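Local structure of uncharacterized protein (Legionella pneumophila subsp. pneumophila, 4WRP) at residues E11-A16 with R60-F65. The protein is of unknown function but is a putative Legionella effector, represented here by its C-terminal DUF5617 domain, part of a longer protein also assigned to a RavJ peptidase family. Numbering follows the deposited sequence. Where two conformers were deposited one is given.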
# COMPACT_ATOMS: atom_id res chain seq x y z
N GLU A 11 2.02 -7.90 1.67
CA GLU A 11 2.25 -8.43 3.02
C GLU A 11 3.64 -8.02 3.57
O GLU A 11 3.78 -7.60 4.71
CB GLU A 11 2.12 -9.95 3.02
CG GLU A 11 2.29 -10.47 4.42
CD GLU A 11 1.53 -9.60 5.43
OE1 GLU A 11 2.17 -9.12 6.41
OE2 GLU A 11 0.30 -9.35 5.22
N LEU A 12 4.67 -8.11 2.73
CA LEU A 12 6.01 -7.65 3.14
C LEU A 12 5.96 -6.18 3.47
O LEU A 12 6.51 -5.73 4.49
CB LEU A 12 7.07 -7.84 2.04
CG LEU A 12 7.49 -9.22 1.59
CD1 LEU A 12 8.70 -9.01 0.68
CD2 LEU A 12 7.80 -10.17 2.77
N TRP A 13 5.28 -5.41 2.61
CA TRP A 13 5.16 -3.98 2.83
C TRP A 13 4.46 -3.66 4.16
O TRP A 13 4.85 -2.72 4.88
CB TRP A 13 4.45 -3.31 1.68
CG TRP A 13 4.35 -1.86 1.81
CD1 TRP A 13 5.18 -0.91 1.26
CD2 TRP A 13 3.33 -1.12 2.52
NE1 TRP A 13 4.75 0.34 1.60
CE2 TRP A 13 3.62 0.24 2.37
CE3 TRP A 13 2.19 -1.50 3.25
CZ2 TRP A 13 2.85 1.23 2.95
CZ3 TRP A 13 1.43 -0.50 3.83
CH2 TRP A 13 1.75 0.83 3.67
N ARG A 14 3.42 -4.43 4.47
CA ARG A 14 2.67 -4.22 5.69
C ARG A 14 3.55 -4.40 6.94
O ARG A 14 3.46 -3.64 7.89
CB ARG A 14 1.48 -5.18 5.75
CG ARG A 14 0.21 -4.69 5.08
CD ARG A 14 -1.02 -5.34 5.73
NE ARG A 14 -0.68 -6.67 6.17
CZ ARG A 14 -1.16 -7.28 7.25
NH1 ARG A 14 -2.07 -6.72 8.03
NH2 ARG A 14 -0.71 -8.49 7.53
N ASN A 15 4.38 -5.44 6.93
CA ASN A 15 5.27 -5.74 8.03
C ASN A 15 6.29 -4.64 8.22
O ASN A 15 6.54 -4.23 9.35
CB ASN A 15 5.92 -7.10 7.83
CG ASN A 15 4.89 -8.21 7.64
OD1 ASN A 15 5.08 -9.15 6.85
ND2 ASN A 15 3.76 -8.08 8.35
N ALA A 16 6.79 -4.09 7.11
CA ALA A 16 7.70 -2.94 7.15
C ALA A 16 6.99 -1.73 7.74
O ALA A 16 7.51 -1.01 8.59
CB ALA A 16 8.25 -2.62 5.73
N ARG A 60 15.20 -1.19 2.00
CA ARG A 60 15.53 -0.68 0.66
C ARG A 60 15.35 -1.73 -0.41
O ARG A 60 15.10 -1.42 -1.57
CB ARG A 60 16.97 -0.10 0.64
CG ARG A 60 18.06 -1.06 1.15
CD ARG A 60 19.27 -0.34 1.80
NE ARG A 60 20.36 -1.25 2.24
CZ ARG A 60 20.39 -1.98 3.37
NH1 ARG A 60 19.39 -1.98 4.23
NH2 ARG A 60 21.45 -2.74 3.64
N ARG A 61 15.47 -2.99 -0.00
CA ARG A 61 15.28 -4.15 -0.86
C ARG A 61 13.90 -4.19 -1.55
O ARG A 61 13.80 -4.59 -2.71
CB ARG A 61 15.48 -5.42 -0.03
CG ARG A 61 15.47 -6.68 -0.86
CD ARG A 61 16.17 -7.85 -0.19
NE ARG A 61 15.75 -9.13 -0.78
CZ ARG A 61 16.24 -10.32 -0.44
NH1 ARG A 61 15.78 -11.41 -1.03
NH2 ARG A 61 17.20 -10.43 0.48
N ILE A 62 12.85 -3.75 -0.87
CA ILE A 62 11.53 -3.81 -1.48
C ILE A 62 11.36 -2.92 -2.70
O ILE A 62 10.54 -3.21 -3.55
CB ILE A 62 10.38 -3.59 -0.48
CG1 ILE A 62 10.34 -2.15 0.03
CG2 ILE A 62 10.51 -4.60 0.66
CD1 ILE A 62 9.26 -1.92 1.07
N PHE A 63 12.17 -1.87 -2.83
CA PHE A 63 12.02 -0.94 -3.95
C PHE A 63 12.53 -1.54 -5.26
O PHE A 63 12.23 -1.03 -6.33
CB PHE A 63 12.72 0.43 -3.68
CG PHE A 63 12.09 1.18 -2.55
CD1 PHE A 63 12.46 0.91 -1.24
CD2 PHE A 63 11.08 2.08 -2.78
CE1 PHE A 63 11.82 1.57 -0.16
CE2 PHE A 63 10.42 2.71 -1.73
CZ PHE A 63 10.81 2.48 -0.42
N THR A 64 13.30 -2.61 -5.19
CA THR A 64 13.78 -3.28 -6.39
C THR A 64 12.77 -4.33 -6.89
O THR A 64 12.82 -4.71 -8.03
CB THR A 64 15.14 -3.99 -6.16
OG1 THR A 64 14.96 -5.13 -5.28
CG2 THR A 64 16.18 -3.03 -5.58
N PHE A 65 11.83 -4.78 -6.05
CA PHE A 65 10.90 -5.80 -6.48
C PHE A 65 9.97 -5.29 -7.61
O PHE A 65 9.65 -4.08 -7.72
CB PHE A 65 10.08 -6.37 -5.31
CG PHE A 65 10.90 -7.06 -4.25
CD1 PHE A 65 12.12 -7.68 -4.52
CD2 PHE A 65 10.41 -7.13 -2.96
CE1 PHE A 65 12.84 -8.35 -3.53
CE2 PHE A 65 11.12 -7.80 -1.96
CZ PHE A 65 12.33 -8.41 -2.25
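L12 of helix 6-21 and F65 of segment 60-65 meet with their side chains crossing at about a right angle. The leucine touches with one methyl, CD1, which approaches the phenyl ring obliquely and comes within 3.8 Å of F65 CE2. That ring is already covered on one face by its own segment: the carbonyl O of R61 stands 3.8 Å above the plane of the F65 ring, over its centre, while the same oxygen accepts a bond from T64 OG1 (2.9 Å). I62 supplies the second apolar touch. Its CD1 stands anti to CA (chi2 -177°), which carries this methyl out to the indole of W13, 4.2 Å from W13 CD1 and oblique to the ring. W13 is buried, stacked on W56 and F17 and paired edge-to-face with Y48. Y9, about one turn before W13 on helix 6-21, touches both I62 and F65. The example illustrates hydrophobic loop-to-helix packing in an all-alpha domain, where the connection between helices 34-49 and 68-83 sets I62 and F65 against the first helix of this domain, 6-21.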